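NADH kinase POS5, mitochondrial (Saccharomyces cerevisiae, PDB 3AFO) phosphorylates NADH, and about half as readily NAD(+), at the expense of ATP, and is an anti-oxidant factor and a key source of cellular NADPH. Local coordinates at residues E61-V73 and F158-S170. Residues are numbered along the deposited sequence; the frame is centred on the assembly and turned at random. Where two conformers were deposited one is given.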
# COMPACT_ATOMS: atom_id res chain seq x y z
N GLU A 61 45.47 4.14 -1.69
CA GLU A 61 45.82 3.50 -0.43
C GLU A 61 45.69 1.97 -0.50
O GLU A 61 46.50 1.24 0.07
CB GLU A 61 44.95 4.08 0.70
CG GLU A 61 45.30 3.62 2.10
CD GLU A 61 44.34 4.16 3.16
OE1 GLU A 61 43.67 5.19 2.91
OE2 GLU A 61 44.27 3.57 4.26
N PHE A 62 44.67 1.49 -1.22
CA PHE A 62 44.48 0.06 -1.33
C PHE A 62 45.58 -0.58 -2.19
O PHE A 62 46.15 -1.60 -1.81
CB PHE A 62 43.09 -0.26 -1.89
CG PHE A 62 42.76 -1.72 -1.87
CD1 PHE A 62 42.69 -2.41 -0.67
CD2 PHE A 62 42.49 -2.40 -3.05
CE1 PHE A 62 42.37 -3.78 -0.64
CE2 PHE A 62 42.17 -3.76 -3.03
CZ PHE A 62 42.12 -4.45 -1.82
N ILE A 63 45.86 0.03 -3.33
CA ILE A 63 46.88 -0.42 -4.27
C ILE A 63 48.28 -0.41 -3.63
O ILE A 63 49.08 -1.33 -3.85
CB ILE A 63 46.87 0.44 -5.55
CG1 ILE A 63 45.56 0.20 -6.32
CG2 ILE A 63 48.09 0.13 -6.44
CD1 ILE A 63 45.32 1.16 -7.47
N THR A 64 48.56 0.64 -2.86
CA THR A 64 49.80 0.75 -2.07
C THR A 64 49.93 -0.45 -1.12
O THR A 64 50.97 -1.13 -1.10
CB THR A 64 49.88 2.12 -1.33
OG1 THR A 64 49.94 3.17 -2.29
CG2 THR A 64 51.12 2.22 -0.42
N HIS A 65 48.86 -0.76 -0.39
CA HIS A 65 48.83 -1.93 0.47
C HIS A 65 49.09 -3.26 -0.27
O HIS A 65 49.86 -4.09 0.20
CB HIS A 65 47.51 -2.00 1.25
CG HIS A 65 47.33 -3.28 2.01
ND1 HIS A 65 48.15 -3.64 3.07
CD2 HIS A 65 46.42 -4.27 1.89
CE1 HIS A 65 47.75 -4.80 3.55
NE2 HIS A 65 46.70 -5.20 2.85
N LEU A 66 48.44 -3.45 -1.41
CA LEU A 66 48.64 -4.67 -2.20
C LEU A 66 50.10 -4.80 -2.66
O LEU A 66 50.71 -5.87 -2.55
CB LEU A 66 47.70 -4.71 -3.41
CG LEU A 66 46.20 -4.69 -3.09
CD1 LEU A 66 45.37 -4.67 -4.36
CD2 LEU A 66 45.83 -5.88 -2.20
N HIS A 67 50.65 -3.69 -3.15
CA HIS A 67 52.02 -3.66 -3.65
C HIS A 67 53.04 -3.84 -2.54
O HIS A 67 54.10 -4.42 -2.77
CB HIS A 67 52.29 -2.38 -4.41
CG HIS A 67 51.67 -2.33 -5.76
ND1 HIS A 67 51.61 -1.18 -6.51
CD2 HIS A 67 51.07 -3.30 -6.50
CE1 HIS A 67 51.01 -1.44 -7.66
NE2 HIS A 67 50.67 -2.72 -7.68
N GLU A 68 52.73 -3.34 -1.35
CA GLU A 68 53.59 -3.55 -0.19
C GLU A 68 53.52 -4.98 0.34
O GLU A 68 54.55 -5.57 0.64
CB GLU A 68 53.26 -2.55 0.93
CG GLU A 68 53.82 -1.15 0.71
CD GLU A 68 53.33 -0.13 1.75
OE1 GLU A 68 52.66 -0.53 2.73
OE2 GLU A 68 53.61 1.07 1.58
N SER A 69 52.31 -5.55 0.43
CA SER A 69 52.11 -6.78 1.21
C SER A 69 51.95 -8.07 0.41
O SER A 69 52.17 -9.15 0.96
CB SER A 69 50.92 -6.63 2.15
OG SER A 69 51.27 -5.84 3.27
N TYR A 70 51.55 -7.95 -0.85
CA TYR A 70 51.31 -9.10 -1.72
C TYR A 70 52.04 -8.95 -3.06
O TYR A 70 51.43 -8.55 -4.05
CB TYR A 70 49.80 -9.28 -1.96
CG TYR A 70 49.01 -9.41 -0.68
CD1 TYR A 70 48.84 -10.65 -0.07
CD2 TYR A 70 48.45 -8.28 -0.07
CE1 TYR A 70 48.14 -10.77 1.11
CE2 TYR A 70 47.74 -8.39 1.12
CZ TYR A 70 47.59 -9.64 1.70
OH TYR A 70 46.89 -9.76 2.87
N PRO A 71 53.35 -9.28 -3.10
CA PRO A 71 54.12 -9.17 -4.35
C PRO A 71 53.50 -9.91 -5.54
O PRO A 71 53.60 -9.44 -6.66
CB PRO A 71 55.49 -9.78 -4.01
CG PRO A 71 55.44 -10.18 -2.58
CD PRO A 71 54.22 -9.59 -1.95
N GLU A 72 52.85 -11.05 -5.29
CA GLU A 72 52.23 -11.84 -6.36
C GLU A 72 51.01 -11.16 -7.02
O GLU A 72 50.58 -11.56 -8.11
CB GLU A 72 51.85 -13.24 -5.84
CG GLU A 72 50.56 -13.31 -4.99
CD GLU A 72 50.78 -13.02 -3.50
OE1 GLU A 72 51.73 -12.29 -3.13
OE2 GLU A 72 49.97 -13.52 -2.69
N VAL A 73 50.48 -10.12 -6.38
CA VAL A 73 49.25 -9.47 -6.84
C VAL A 73 49.48 -8.48 -7.97
O VAL A 73 50.40 -7.66 -7.93
CB VAL A 73 48.47 -8.81 -5.65
CG1 VAL A 73 47.48 -7.74 -6.14
CG2 VAL A 73 47.74 -9.88 -4.86
N PHE A 158 35.69 0.63 4.25
CA PHE A 158 37.04 0.61 3.67
C PHE A 158 38.17 0.53 4.71
O PHE A 158 39.25 0.03 4.41
CB PHE A 158 37.28 1.78 2.70
CG PHE A 158 38.70 1.82 2.15
CD1 PHE A 158 39.11 0.91 1.17
CD2 PHE A 158 39.63 2.75 2.64
CE1 PHE A 158 40.42 0.93 0.67
CE2 PHE A 158 40.95 2.77 2.15
CZ PHE A 158 41.34 1.85 1.16
N LYS A 159 37.89 1.05 5.91
CA LYS A 159 38.81 0.97 7.05
C LYS A 159 39.27 -0.45 7.33
O LYS A 159 40.40 -0.66 7.77
CB LYS A 159 38.15 1.54 8.32
CG LYS A 159 38.50 2.98 8.64
CD LYS A 159 37.69 3.97 7.81
CE LYS A 159 37.66 5.33 8.49
NZ LYS A 159 36.97 6.37 7.65
N GLU A 160 38.39 -1.41 7.07
CA GLU A 160 38.65 -2.82 7.36
C GLU A 160 39.45 -3.52 6.24
O GLU A 160 39.61 -4.73 6.28
CB GLU A 160 37.35 -3.62 7.57
CG GLU A 160 36.13 -2.86 8.13
CD GLU A 160 34.90 -3.78 8.25
OE1 GLU A 160 35.03 -4.87 8.85
OE2 GLU A 160 33.82 -3.41 7.74
N HIS A 161 39.93 -2.77 5.25
CA HIS A 161 40.43 -3.38 4.00
C HIS A 161 41.59 -4.38 4.12
O HIS A 161 41.60 -5.39 3.41
CB HIS A 161 40.73 -2.33 2.92
CG HIS A 161 41.96 -1.52 3.17
ND1 HIS A 161 41.93 -0.31 3.83
CD2 HIS A 161 43.25 -1.73 2.82
CE1 HIS A 161 43.16 0.19 3.89
NE2 HIS A 161 43.98 -0.66 3.29
N LYS A 162 42.53 -4.14 5.03
CA LYS A 162 43.67 -5.07 5.22
C LYS A 162 43.21 -6.44 5.73
O LYS A 162 43.55 -7.46 5.14
CB LYS A 162 44.74 -4.49 6.15
CG LYS A 162 45.37 -3.19 5.66
CD LYS A 162 46.77 -2.97 6.25
CE LYS A 162 46.74 -2.39 7.65
NZ LYS A 162 48.10 -1.89 8.05
N LYS A 163 42.43 -6.43 6.81
CA LYS A 163 41.92 -7.65 7.44
C LYS A 163 40.96 -8.45 6.54
O LYS A 163 41.00 -9.68 6.53
CB LYS A 163 41.26 -7.31 8.77
CG LYS A 163 40.83 -5.85 8.89
CD LYS A 163 42.04 -4.91 8.88
CE LYS A 163 43.04 -5.31 9.96
NZ LYS A 163 44.35 -4.64 9.83
N VAL A 164 40.12 -7.74 5.79
CA VAL A 164 39.16 -8.38 4.88
C VAL A 164 39.86 -8.99 3.68
O VAL A 164 39.64 -10.16 3.37
CB VAL A 164 38.03 -7.40 4.44
CG1 VAL A 164 37.13 -8.04 3.39
CG2 VAL A 164 37.19 -6.96 5.65
N PHE A 165 40.73 -8.21 3.02
CA PHE A 165 41.51 -8.74 1.90
C PHE A 165 42.35 -9.97 2.29
O PHE A 165 42.44 -10.94 1.52
CB PHE A 165 42.37 -7.67 1.21
CG PHE A 165 43.04 -8.16 -0.04
CD1 PHE A 165 42.34 -8.23 -1.25
CD2 PHE A 165 44.37 -8.60 -0.01
CE1 PHE A 165 42.95 -8.72 -2.39
CE2 PHE A 165 44.98 -9.09 -1.15
CZ PHE A 165 44.28 -9.15 -2.35
N GLN A 166 42.95 -9.91 3.48
CA GLN A 166 43.70 -11.01 4.10
C GLN A 166 42.87 -12.31 4.12
O GLN A 166 43.35 -13.37 3.71
CB GLN A 166 44.10 -10.61 5.53
CG GLN A 166 45.25 -11.41 6.17
CD GLN A 166 45.70 -10.83 7.50
OE1 GLN A 166 44.99 -10.90 8.51
NE2 GLN A 166 46.90 -10.24 7.51
N GLU A 167 41.63 -12.21 4.58
CA GLU A 167 40.71 -13.36 4.68
C GLU A 167 40.35 -13.89 3.30
O GLU A 167 40.27 -15.12 3.09
CB GLU A 167 39.43 -12.99 5.44
CG GLU A 167 39.64 -12.67 6.93
CD GLU A 167 40.46 -13.73 7.67
OE1 GLU A 167 40.06 -14.91 7.69
OE2 GLU A 167 41.53 -13.38 8.23
N VAL A 168 40.16 -12.97 2.36
CA VAL A 168 39.77 -13.32 1.00
C VAL A 168 40.89 -14.11 0.32
O VAL A 168 40.66 -15.22 -0.14
CB VAL A 168 39.36 -12.08 0.18
CG1 VAL A 168 39.18 -12.44 -1.31
CG2 VAL A 168 38.05 -11.45 0.74
N ILE A 169 42.09 -13.54 0.27
CA ILE A 169 43.22 -14.16 -0.43
C ILE A 169 43.66 -15.50 0.20
O ILE A 169 44.13 -16.40 -0.50
CB ILE A 169 44.42 -13.15 -0.60
CG1 ILE A 169 45.50 -13.70 -1.54
CG2 ILE A 169 44.98 -12.68 0.75
CD1 ILE A 169 46.37 -12.61 -2.19
N SER A 170 43.47 -15.64 1.51
CA SER A 170 43.84 -16.87 2.22
C SER A 170 42.76 -17.96 2.13
O SER A 170 42.82 -18.95 2.86
CB SER A 170 44.09 -16.57 3.69
OG SER A 170 44.96 -15.47 3.86
O HOH W 1 45.71 -7.54 3.56
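Phe165 meets Tyr70 and Phe62 in an aromatic cluster that His161 and His65 complete. The edge of its ring points at the face of Tyr70, the centroids 5.0 Å apart and the planes at 74°, an edge-to-face pair. Phe62 in turn sets its own edge toward a face of Phe165 in an offset edge-to-face pair, with CZ of Phe62 3.8 Å from CD1 of Phe165. A third such pair, also offset, directs the edge of His161 at the face of His65.

Aliphatic groups lie over two of these rings. CD2 of Leu66 sits 3.7 Å from the centroid of the Phe165 ring in a CH-pi contact, and CG of Lys162 does the same over His65 before the lysine chain bends at chi3 and leads away. At the far end, Tyr70 CE1 meets Ile169 CG2 at 3.7 Å.

Segments 61-69 and 161-169, from helices 53-69 and 161-169, cross at -52° with axes 11.3 Å apart, in the N-terminal alpha/beta domain of the NAD kinase fold, beside its parallel sheet: Phe62 also touches Ile46 and Val119, and Phe165 touches Leu117, on neighbouring strands.

The polar links are few. A single water joins His65 NE2, Tyr70 OH and the backbone O of Lys162, to which it donates, lying in the plane of both rings. His161 has CG between its backbone N and carbonyl carbon (chi1 73°), which folds the imidazole back so that ND1 donates to Phe158 O at 2.8 Å; that oxygen, also taking the backbone N-H of His161, lies in the imidazole plane and fixes the ring's rotation. Next to ND1 on the same ring, CE1 of His161 meets Glu61 OE2 at 3.6 Å, at the ring edge.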